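Local coordinates for YkuI protein (Bacillus subtilis, PDB 2BAS), which contains an EAL domain with an associated C-terminal signalling domain and probably acts as a phosphodiesterase specific for cyclic di-GMP, at residues A[52-57]-A[249-254]; A[105-110]-A[265-270]; A[243-248]-A[276-281]. All blocks are in the same frame, centred on the assembly; numbering follows the deposited sequence.

Interaction 1: residues A[52-57]-A[249-254]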
loop_
_atom_site.group_PDB
_atom_site.type_symbol
_atom_site.label_atom_id
_atom_site.label_comp_id
_atom_site.label_asym_id
_atom_site.label_seq_id
_atom_site.Cartn_x
_atom_site.Cartn_y
_atom_site.Cartn_z
ATOM N N LYS A 52 20.132 -15.501 -13.001
ATOM C CA LYS A 52 20.930 -15.037 -14.145
ATOM C C LYS A 52 20.683 -13.600 -14.604
ATOM O O LYS A 52 19.709 -12.959 -14.194
ATOM C CB LYS A 52 20.755 -15.977 -15.341
ATOM C CG LYS A 52 19.424 -15.850 -16.082
ATOM C CD LYS A 52 19.576 -16.384 -17.507
ATOM C CE LYS A 52 18.237 -16.738 -18.139
ATOM N NZ LYS A 52 18.444 -17.450 -19.432
ATOM N N VAL A 53 21.575 -13.115 -15.470
ATOM C CA VAL A 53 21.479 -11.762 -15.992
ATOM C C VAL A 53 20.344 -11.678 -17.028
ATOM O O VAL A 53 20.261 -12.493 -17.941
ATOM C CB VAL A 53 22.853 -11.212 -16.519
ATOM C CG1 VAL A 53 24.031 -11.913 -15.820
ATOM C CG2 VAL A 53 22.985 -11.335 -18.026
ATOM N N VAL A 54 19.455 -10.706 -16.848
ATOM C CA VAL A 54 18.295 -10.519 -17.725
ATOM C C VAL A 54 18.464 -9.270 -18.591
ATOM O O VAL A 54 17.749 -9.082 -19.579
ATOM C CB VAL A 54 16.985 -10.420 -16.910
ATOM C CG1 VAL A 54 16.639 -11.766 -16.317
ATOM C CG2 VAL A 54 17.103 -9.374 -15.812
ATOM N N GLY A 55 19.421 -8.428 -18.200
ATOM C CA GLY A 55 19.751 -7.213 -18.927
ATOM C C GLY A 55 20.867 -6.431 -18.259
ATOM O O GLY A 55 21.510 -6.916 -17.326
ATOM N N TYR A 56 21.096 -5.219 -18.753
ATOM C CA TYR A 56 22.129 -4.340 -18.225
ATOM C C TYR A 56 21.631 -2.907 -18.261
ATOM O O TYR A 56 21.082 -2.467 -19.271
ATOM C CB TYR A 56 23.387 -4.406 -19.095
ATOM C CG TYR A 56 24.098 -5.739 -19.157
ATOM C CD1 TYR A 56 23.736 -6.707 -20.102
ATOM C CD2 TYR A 56 25.159 -6.020 -18.296
ATOM C CE1 TYR A 56 24.401 -7.932 -20.173
ATOM C CE2 TYR A 56 25.834 -7.242 -18.358
ATOM C CZ TYR A 56 25.452 -8.191 -19.301
ATOM O OH TYR A 56 26.121 -9.392 -19.370
ATOM N N GLU A 57 21.821 -2.172 -17.173
ATOM C CA GLU A 57 21.560 -0.743 -17.203
ATOM C C GLU A 57 22.719 -0.137 -17.983
ATOM O O GLU A 57 23.867 -0.572 -17.830
ATOM C CB GLU A 57 21.479 -0.145 -15.798
ATOM C CG GLU A 57 20.906 1.267 -15.779
ATOM C CD GLU A 57 20.943 1.933 -14.402
ATOM O OE1 GLU A 57 21.743 1.520 -13.534
ATOM O OE2 GLU A 57 20.167 2.892 -14.186
ATOM N N GLY A 249 10.856 -8.922 -4.445
ATOM C CA GLY A 249 11.842 -8.525 -5.458
ATOM C C GLY A 249 12.011 -9.522 -6.589
ATOM O O GLY A 249 12.387 -10.672 -6.361
ATOM N N ARG A 250 11.731 -9.091 -7.813
ATOM C CA ARG A 250 11.886 -9.974 -8.965
ATOM C C ARG A 250 13.241 -9.819 -9.663
ATOM O O ARG A 250 13.751 -10.772 -10.250
ATOM C CB ARG A 250 10.748 -9.787 -9.964
ATOM C CG ARG A 250 10.750 -10.857 -11.030
ATOM C CD ARG A 250 9.575 -10.746 -11.955
ATOM N NE ARG A 250 9.503 -11.925 -12.811
ATOM C CZ ARG A 250 8.482 -12.218 -13.609
ATOM N NH1 ARG A 250 7.425 -11.414 -13.671
ATOM N NH2 ARG A 250 8.521 -13.321 -14.340
ATOM N N TYR A 251 13.806 -8.615 -9.608
ATOM C CA TYR A 251 15.119 -8.337 -10.194
ATOM C C TYR A 251 15.990 -7.590 -9.195
ATOM O O TYR A 251 15.471 -6.869 -8.343
ATOM C CB TYR A 251 14.983 -7.527 -11.480
ATOM C CG TYR A 251 14.116 -8.176 -12.538
ATOM C CD1 TYR A 251 12.823 -7.712 -12.795
ATOM C CD2 TYR A 251 14.587 -9.259 -13.279
ATOM C CE1 TYR A 251 12.030 -8.305 -13.781
ATOM C CE2 TYR A 251 13.807 -9.859 -14.259
ATOM C CZ TYR A 251 12.534 -9.381 -14.507
ATOM O OH TYR A 251 11.776 -9.989 -15.482
ATOM N N PHE A 252 17.308 -7.762 -9.307
ATOM C CA PHE A 252 18.254 -7.202 -8.346
ATOM C C PHE A 252 19.480 -6.582 -9.018
ATOM O O PHE A 252 19.983 -7.104 -10.016
ATOM C CB PHE A 252 18.729 -8.288 -7.384
ATOM C CG PHE A 252 17.634 -9.160 -6.831
ATOM C CD1 PHE A 252 17.319 -10.375 -7.441
ATOM C CD2 PHE A 252 16.944 -8.795 -5.680
ATOM C CE1 PHE A 252 16.317 -11.195 -6.922
ATOM C CE2 PHE A 252 15.935 -9.619 -5.148
ATOM C CZ PHE A 252 15.621 -10.810 -5.768
ATOM N N GLN A 253 19.990 -5.501 -8.431
ATOM C CA GLN A 253 21.129 -4.768 -8.978
ATOM C C GLN A 253 21.924 -4.071 -7.875
ATOM O O GLN A 253 21.332 -3.489 -6.966
ATOM C CB GLN A 253 20.608 -3.723 -9.962
ATOM C CG GLN A 253 21.662 -2.908 -10.695
ATOM C CD GLN A 253 21.042 -1.816 -11.538
ATOM O OE1 GLN A 253 19.821 -1.740 -11.668
ATOM N NE2 GLN A 253 21.877 -0.963 -12.118
ATOM N N GLY A 254 23.252 -4.122 -7.967
ATOM C CA GLY A 254 24.137 -3.424 -7.033
ATOM C C GLY A 254 25.578 -3.928 -6.942
ATOM O O GLY A 254 25.932 -4.981 -7.502
#
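Residues 54-57 and 251-253 run 41° apart without pairing directly: the CA atoms of Val54 and Tyr251 are 8.5 Å apart and those of Glu57 and Gln253 9.2 Å, and strand 38-47 is bonded antiparallel to both. Side chains therefore bridge the interval. At one end Val54 meets Tyr251 about at right angles, its CG2 approaching the ring obliquely, 3.6 Å from Tyr251 CD2, and Val54 CG1 lies 4.0 Å from Tyr251 CE2. At the other, Gln253 NE2 donates a hydrogen bond of 2.9 Å to Glu57 OE1, bent to 150° at the hydrogen.

Strands 53-64 and 249-252, on which the segments lie, belong to the barrel-like sheet of the EAL domain, and Glu57 opens the Glu-Val-Leu version of the signature that names the family; in related phosphodiesterases this glutamate is a metal ligand. Its carboxylate stands at 85° to the Gln253 amide. Gln253 NE2 approaches OE1 from above the carboxylate plane, while Glu57 OE1 stays close to the amide's plane. Both chains are extended, with CG anti to the backbone N, which carries the polar ends together. The amide is held further: Gln253 NE2 also bonds Gln43 OE1, and Gln253 OE1 accepts from Lys197 NZ.

Interaction 2: residues A[105-110]-A[265-270]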
loop_
_atom_site.group_PDB
_atom_site.type_symbol
_atom_site.label_atom_id
_atom_site.label_comp_id
_atom_site.label_asym_id
_atom_site.label_seq_id
_atom_site.Cartn_x
_atom_site.Cartn_y
_atom_site.Cartn_z
ATOM N N SER A 105 20.087 -11.987 -27.965
ATOM C CA SER A 105 18.880 -11.333 -28.492
ATOM C C SER A 105 17.715 -11.135 -27.489
ATOM O O SER A 105 16.655 -10.609 -27.850
ATOM C CB SER A 105 18.402 -12.117 -29.725
ATOM O OG SER A 105 17.412 -11.423 -30.459
ATOM N N ASP A 106 17.913 -11.533 -26.234
ATOM C CA ASP A 106 16.835 -11.501 -25.238
ATOM C C ASP A 106 17.153 -10.627 -24.020
ATOM O O ASP A 106 16.331 -10.500 -23.100
ATOM C CB ASP A 106 16.516 -12.921 -24.774
ATOM C CG ASP A 106 17.640 -13.533 -23.950
ATOM O OD1 ASP A 106 17.377 -13.958 -22.804
ATOM O OD2 ASP A 106 18.794 -13.574 -24.436
ATOM N N LEU A 107 18.351 -10.044 -24.021
ATOM C CA LEU A 107 18.802 -9.165 -22.951
ATOM C C LEU A 107 17.944 -7.905 -22.888
ATOM O O LEU A 107 17.599 -7.318 -23.912
ATOM C CB LEU A 107 20.283 -8.797 -23.135
ATOM C CG LEU A 107 21.379 -9.829 -22.815
ATOM C CD1 LEU A 107 22.747 -9.229 -23.029
ATOM C CD2 LEU A 107 21.289 -10.364 -21.394
ATOM N N LEU A 108 17.577 -7.510 -21.680
ATOM C CA LEU A 108 16.815 -6.286 -21.494
ATOM C C LEU A 108 17.781 -5.113 -21.548
ATOM O O LEU A 108 18.935 -5.251 -21.142
ATOM C CB LEU A 108 16.051 -6.320 -20.160
ATOM C CG LEU A 108 14.935 -7.375 -20.061
ATOM C CD1 LEU A 108 14.475 -7.607 -18.613
ATOM C CD2 LEU A 108 13.736 -7.046 -20.944
ATOM N N ILE A 109 17.318 -3.975 -22.065
ATOM C CA ILE A 109 18.135 -2.760 -22.125
ATOM C C ILE A 109 17.523 -1.669 -21.234
ATOM O O ILE A 109 16.509 -1.051 -21.597
ATOM C CB ILE A 109 18.313 -2.241 -23.596
ATOM C CG1 ILE A 109 18.836 -3.345 -24.519
ATOM C CG2 ILE A 109 19.249 -1.044 -23.637
ATOM C CD1 ILE A 109 18.727 -3.030 -26.012
ATOM N N PHE A 110 18.130 -1.448 -20.067
ATOM C CA PHE A 110 17.674 -0.414 -19.124
ATOM C C PHE A 110 18.381 0.925 -19.369
ATOM O O PHE A 110 19.598 1.054 -19.175
ATOM C CB PHE A 110 17.911 -0.849 -17.677
ATOM C CG PHE A 110 17.011 -1.956 -17.200
ATOM C CD1 PHE A 110 17.251 -3.283 -17.564
ATOM C CD2 PHE A 110 15.943 -1.678 -16.344
ATOM C CE1 PHE A 110 16.422 -4.319 -17.100
ATOM C CE2 PHE A 110 15.109 -2.703 -15.892
ATOM C CZ PHE A 110 15.355 -4.033 -16.268
ATOM N N LEU A 265 28.947 -9.902 -19.216
ATOM C CA LEU A 265 29.407 -11.036 -18.439
ATOM C C LEU A 265 28.789 -12.304 -18.981
ATOM O O LEU A 265 27.895 -12.249 -19.826
ATOM C CB LEU A 265 28.966 -10.857 -16.983
ATOM C CG LEU A 265 29.315 -9.548 -16.273
ATOM C CD1 LEU A 265 28.582 -9.469 -14.965
ATOM C CD2 LEU A 265 30.826 -9.428 -16.056
ATOM N N GLU A 266 29.264 -13.446 -18.496
ATOM C CA GLU A 266 28.615 -14.723 -18.769
ATOM C C GLU A 266 27.227 -14.646 -18.129
ATOM O O GLU A 266 27.069 -14.114 -17.027
ATOM C CB GLU A 266 29.421 -15.881 -18.171
ATOM C CG GLU A 266 30.828 -16.065 -18.759
ATOM C CD GLU A 266 31.743 -14.852 -18.548
ATOM O OE1 GLU A 266 31.519 -14.103 -17.544
ATOM O OE2 GLU A 266 32.679 -14.646 -19.390
ATOM N N ARG A 267 26.216 -15.156 -18.819
ATOM C CA ARG A 267 24.849 -15.026 -18.332
ATOM C C ARG A 267 24.553 -15.796 -17.042
ATOM O O ARG A 267 23.606 -15.469 -16.318
ATOM C CB ARG A 267 23.845 -15.293 -19.450
ATOM C CG ARG A 267 23.865 -14.154 -20.466
ATOM C CD ARG A 267 22.610 -14.059 -21.292
ATOM N NE ARG A 267 21.429 -13.814 -20.475
ATOM C CZ ARG A 267 20.224 -13.581 -20.978
ATOM N NH1 ARG A 267 20.063 -13.540 -22.293
ATOM N NH2 ARG A 267 19.188 -13.385 -20.174
ATOM N N ASP A 268 25.390 -16.794 -16.754
ATOM C CA ASP A 268 25.318 -17.574 -15.523
ATOM C C ASP A 268 26.409 -17.150 -14.541
ATOM O O ASP A 268 26.717 -17.883 -13.598
ATOM C CB ASP A 268 25.487 -19.068 -15.835
ATOM C CG ASP A 268 24.395 -19.611 -16.742
ATOM O OD1 ASP A 268 23.167 -18.990 -16.665
ATOM O OD2 ASP A 268 24.770 -20.677 -17.521
ATOM N N VAL A 269 26.981 -15.967 -14.758
ATOM C CA VAL A 269 28.122 -15.485 -13.972
ATOM C C VAL A 269 27.971 -15.681 -12.463
ATOM O O VAL A 269 28.945 -15.992 -11.772
ATOM C CB VAL A 269 28.465 -13.995 -14.288
ATOM C CG1 VAL A 269 27.258 -13.073 -14.037
ATOM C CG2 VAL A 269 29.697 -13.525 -13.493
ATOM N N LEU A 270 26.745 -15.533 -11.966
ATOM C CA LEU A 270 26.512 -15.510 -10.532
ATOM C C LEU A 270 25.553 -16.598 -10.021
ATOM O O LEU A 270 25.270 -16.653 -8.822
ATOM C CB LEU A 270 26.009 -14.115 -10.148
ATOM C CG LEU A 270 26.728 -13.403 -8.999
ATOM C CD1 LEU A 270 28.223 -13.220 -9.309
ATOM C CD2 LEU A 270 26.071 -12.058 -8.728
#
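Asp106 and Arg267 form a salt bridge, the two side chains reaching out head-on to each other with carboxylate and guanidinium planes 22° apart. The carboxylate meets the guanidinium at its edge, and NH1 faces both oxygens. Arg267 NH1 reaches Asp106 OD1 at 2.8 Å in a weak bond, whereas NH2 has only a longer, weak one to the same OD1, at 3.2 Å and 128°. NH1 also lies close to OD2, at a length too short to be taken literally at this resolution.

Leu107 covers one face of the same cation: its CD2 sits over the centre of the guanidinium, 3.4 Å from Arg267 CZ. With the arginine chain bent at chi3 (61°), the arginine and leucine side chains run antiparallel alongside each other.

Farther out, Arg267 NH2 donates to the carbonyl O of Val53, and the backbones of these two residues are also hydrogen-bonded, fixing the arginine against strand 53-64. Leu107 in turn packs on Val53 and Tyr56 of that strand. Replacing Arg267 by alanine is likely to leave Asp106 without its charged mate, the Val53 carbonyl without this donor, and CD2 of Leu107 without its cover.

Arg267 itself is set by a type I turn from Glu266 to Val269, closed by Val269 N bonding Glu266 O at 2.9 Å. The turn leads to Leu270, the N-cap of helix 271-311. The arrangement is thus a salt bridge at the protein surface whose guanidinium is backed by a leucine, joining the loop before strand 108-112 of the EAL barrel to the connection that leaves the barrel for the long helix.

Interaction 3: residues A[243-248]-A[276-281]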
loop_
_atom_site.group_PDB
_atom_site.type_symbol
_atom_site.label_atom_id
_atom_site.label_comp_id
_atom_site.label_asym_id
_atom_site.label_seq_id
_atom_site.Cartn_x
_atom_site.Cartn_y
_atom_site.Cartn_z
ATOM N N TYR A 243 16.555 -8.408 2.193
ATOM C CA TYR A 243 15.336 -7.624 2.212
ATOM C C TYR A 243 14.560 -7.712 0.899
ATOM O O TYR A 243 13.351 -7.965 0.913
ATOM C CB TYR A 243 15.612 -6.169 2.585
ATOM C CG TYR A 243 14.347 -5.367 2.661
ATOM C CD1 TYR A 243 13.635 -5.277 3.851
ATOM C CD2 TYR A 243 13.837 -4.720 1.524
ATOM C CE1 TYR A 243 12.445 -4.550 3.918
ATOM C CE2 TYR A 243 12.651 -3.994 1.577
ATOM C CZ TYR A 243 11.960 -3.914 2.779
ATOM O OH TYR A 243 10.789 -3.195 2.843
ATOM N N ALA A 244 15.253 -7.503 -0.220
ATOM C CA ALA A 244 14.630 -7.511 -1.548
ATOM C C ALA A 244 13.915 -8.825 -1.818
ATOM O O ALA A 244 12.760 -8.859 -2.256
ATOM C CB ALA A 244 15.679 -7.263 -2.617
ATOM N N TRP A 245 14.616 -9.913 -1.532
ATOM C CA TRP A 245 14.091 -11.232 -1.762
ATOM C C TRP A 245 12.842 -11.535 -0.929
ATOM O O TRP A 245 11.899 -12.143 -1.437
ATOM C CB TRP A 245 15.180 -12.255 -1.503
ATOM C CG TRP A 245 14.704 -13.628 -1.664
ATOM C CD1 TRP A 245 14.706 -14.363 -2.809
ATOM C CD2 TRP A 245 14.112 -14.447 -0.651
ATOM N NE1 TRP A 245 14.163 -15.599 -2.568
ATOM C CE2 TRP A 245 13.788 -15.677 -1.251
ATOM C CE3 TRP A 245 13.828 -14.258 0.708
ATOM C CZ2 TRP A 245 13.207 -16.721 -0.546
ATOM C CZ3 TRP A 245 13.247 -15.297 1.417
ATOM C CH2 TRP A 245 12.942 -16.517 0.788
ATOM N N ARG A 246 12.817 -11.124 0.338
ATOM C CA ARG A 246 11.656 -11.427 1.188
ATOM C C ARG A 246 10.488 -10.484 0.875
ATOM O O ARG A 246 9.352 -10.748 1.252
ATOM C CB ARG A 246 12.031 -11.404 2.681
ATOM C CG ARG A 246 11.544 -10.192 3.442
ATOM C CD ARG A 246 12.584 -9.648 4.397
ATOM N NE ARG A 246 12.678 -10.379 5.653
ATOM C CZ ARG A 246 13.464 -10.010 6.662
ATOM N NH1 ARG A 246 14.219 -8.920 6.542
ATOM N NH2 ARG A 246 13.504 -10.728 7.786
ATOM N N ASN A 247 10.780 -9.402 0.157
ATOM C CA ASN A 247 9.779 -8.391 -0.166
ATOM C C ASN A 247 9.362 -8.311 -1.629
ATOM O O ASN A 247 9.244 -7.220 -2.182
ATOM C CB ASN A 247 10.237 -7.024 0.344
ATOM C CG ASN A 247 10.106 -6.909 1.850
ATOM O OD1 ASN A 247 9.017 -6.703 2.371
ATOM N ND2 ASN A 247 11.217 -7.058 2.554
ATOM N N GLY A 248 9.138 -9.467 -2.247
ATOM C CA GLY A 248 8.643 -9.534 -3.623
ATOM C C GLY A 248 9.573 -9.108 -4.745
ATOM O O GLY A 248 9.129 -8.960 -5.881
ATOM N N THR A 276 22.625 -20.673 -3.666
ATOM C CA THR A 276 22.818 -21.082 -2.275
ATOM C C THR A 276 22.428 -19.971 -1.308
ATOM O O THR A 276 21.846 -20.235 -0.258
ATOM C CB THR A 276 24.273 -21.538 -1.958
ATOM O OG1 THR A 276 25.127 -20.398 -1.813
ATOM C CG2 THR A 276 24.824 -22.481 -3.039
ATOM N N GLU A 277 22.746 -18.730 -1.662
ATOM C CA GLU A 277 22.436 -17.600 -0.796
ATOM C C GLU A 277 20.922 -17.458 -0.581
ATOM O O GLU A 277 20.479 -17.026 0.490
ATOM C CB GLU A 277 23.070 -16.313 -1.332
ATOM C CG GLU A 277 23.179 -15.188 -0.302
ATOM C CD GLU A 277 24.418 -14.318 -0.492
ATOM O OE1 GLU A 277 25.049 -13.974 0.532
ATOM O OE2 GLU A 277 24.773 -13.989 -1.651
ATOM N N PHE A 278 20.138 -17.853 -1.586
ATOM C CA PHE A 278 18.684 -17.850 -1.452
ATOM C C PHE A 278 18.182 -18.988 -0.560
ATOM O O PHE A 278 17.190 -18.820 0.157
ATOM C CB PHE A 278 17.971 -17.869 -2.813
ATOM C CG PHE A 278 18.125 -16.594 -3.614
ATOM C CD1 PHE A 278 18.512 -15.396 -3.005
ATOM C CD2 PHE A 278 17.839 -16.581 -4.980
ATOM C CE1 PHE A 278 18.649 -14.215 -3.748
ATOM C CE2 PHE A 278 17.966 -15.406 -5.734
ATOM C CZ PHE A 278 18.370 -14.223 -5.114
ATOM N N HIS A 279 18.859 -20.139 -0.607
ATOM C CA HIS A 279 18.490 -21.282 0.232
ATOM C C HIS A 279 18.588 -20.959 1.718
ATOM O O HIS A 279 17.810 -21.478 2.520
ATOM C CB HIS A 279 19.339 -22.512 -0.084
ATOM C CG HIS A 279 18.852 -23.300 -1.260
ATOM N ND1 HIS A 279 19.555 -23.380 -2.450
ATOM C CD2 HIS A 279 17.731 -24.052 -1.425
ATOM C CE1 HIS A 279 18.891 -24.145 -3.298
ATOM N NE2 HIS A 279 17.779 -24.563 -2.702
ATOM N N GLN A 280 19.557 -20.122 2.078
ATOM C CA GLN A 280 19.677 -19.639 3.443
ATOM C C GLN A 280 18.431 -18.820 3.770
ATOM O O GLN A 280 17.800 -19.053 4.803
ATOM C CB GLN A 280 20.942 -18.802 3.634
ATOM C CG GLN A 280 22.247 -19.548 3.340
ATOM C CD GLN A 280 23.458 -18.622 3.254
ATOM O OE1 GLN A 280 23.819 -17.960 4.227
ATOM N NE2 GLN A 280 24.096 -18.583 2.086
ATOM N N PHE A 281 18.065 -17.898 2.868
ATOM C CA PHE A 281 16.864 -17.068 3.009
ATOM C C PHE A 281 15.588 -17.898 3.170
ATOM O O PHE A 281 14.739 -17.577 4.011
ATOM C CB PHE A 281 16.678 -16.124 1.818
ATOM C CG PHE A 281 17.813 -15.148 1.601
ATOM C CD1 PHE A 281 18.153 -14.750 0.315
ATOM C CD2 PHE A 281 18.538 -14.626 2.667
ATOM C CE1 PHE A 281 19.189 -13.850 0.091
ATOM C CE2 PHE A 281 19.587 -13.727 2.445
ATOM C CZ PHE A 281 19.904 -13.340 1.156
#
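The last turn of helix 238-246 lies against an early stretch of the long helix 271-311 through Trp245, which faces Phe278 and Phe281, three residues apart on that helix. The three rings make a buried aromatic cluster that joins a peripheral helix of the EAL domain to the helix leading toward the C-terminal domain.

Trp245 carries the contact from its side. With CG anti to the backbone N (chi1 178°), the indole extends across to the other helix and meets both phenylalanines. Its five-membered ring forms an offset stack with Phe278, centroids 4.8 Å apart and planes inclined by 26°; CD1 of the indole comes over the centre of the Phe278 face. Phe281 is used differently: its ring is oblique to the indole, and its CB does the closer touching. Ile282 and Glu285 of the long helix also pack on Trp245, as does Ser369 of the second subunit, placing the cluster near the subunit interface.

Within the long helix the two phenylalanines meet edge to edge, their CD1 and CE1 atoms facing one another. Across the contact, a CH-pi interaction places Phe281 CB 3.7 Å from the centroid of the six-membered ring of Trp245, 17° off its normal.

In the fold
From the N terminus, the first segment met is 52-57, at the start of strand 53-64, and residues 249-254 join it in interaction 1, closing a loop that spans most of the barrel. Residues 105-110, inside that loop, find their partner beyond it at 265-270, so interaction 2 crosses interaction 1. Interaction 3 starts at 243-248, just before strand 249-252, and ends at 276-281, crossing both others; none is nested. Interactions 1 and 2 share the sheet through neighbouring strands 53-64 and 108-112, joined by Val54 O and Leu108 N. Interactions 1 and 3 meet where Phe252 packs on Ala244 and Phe278. Together they tie the barrel to its exit segment and to helix 271-311.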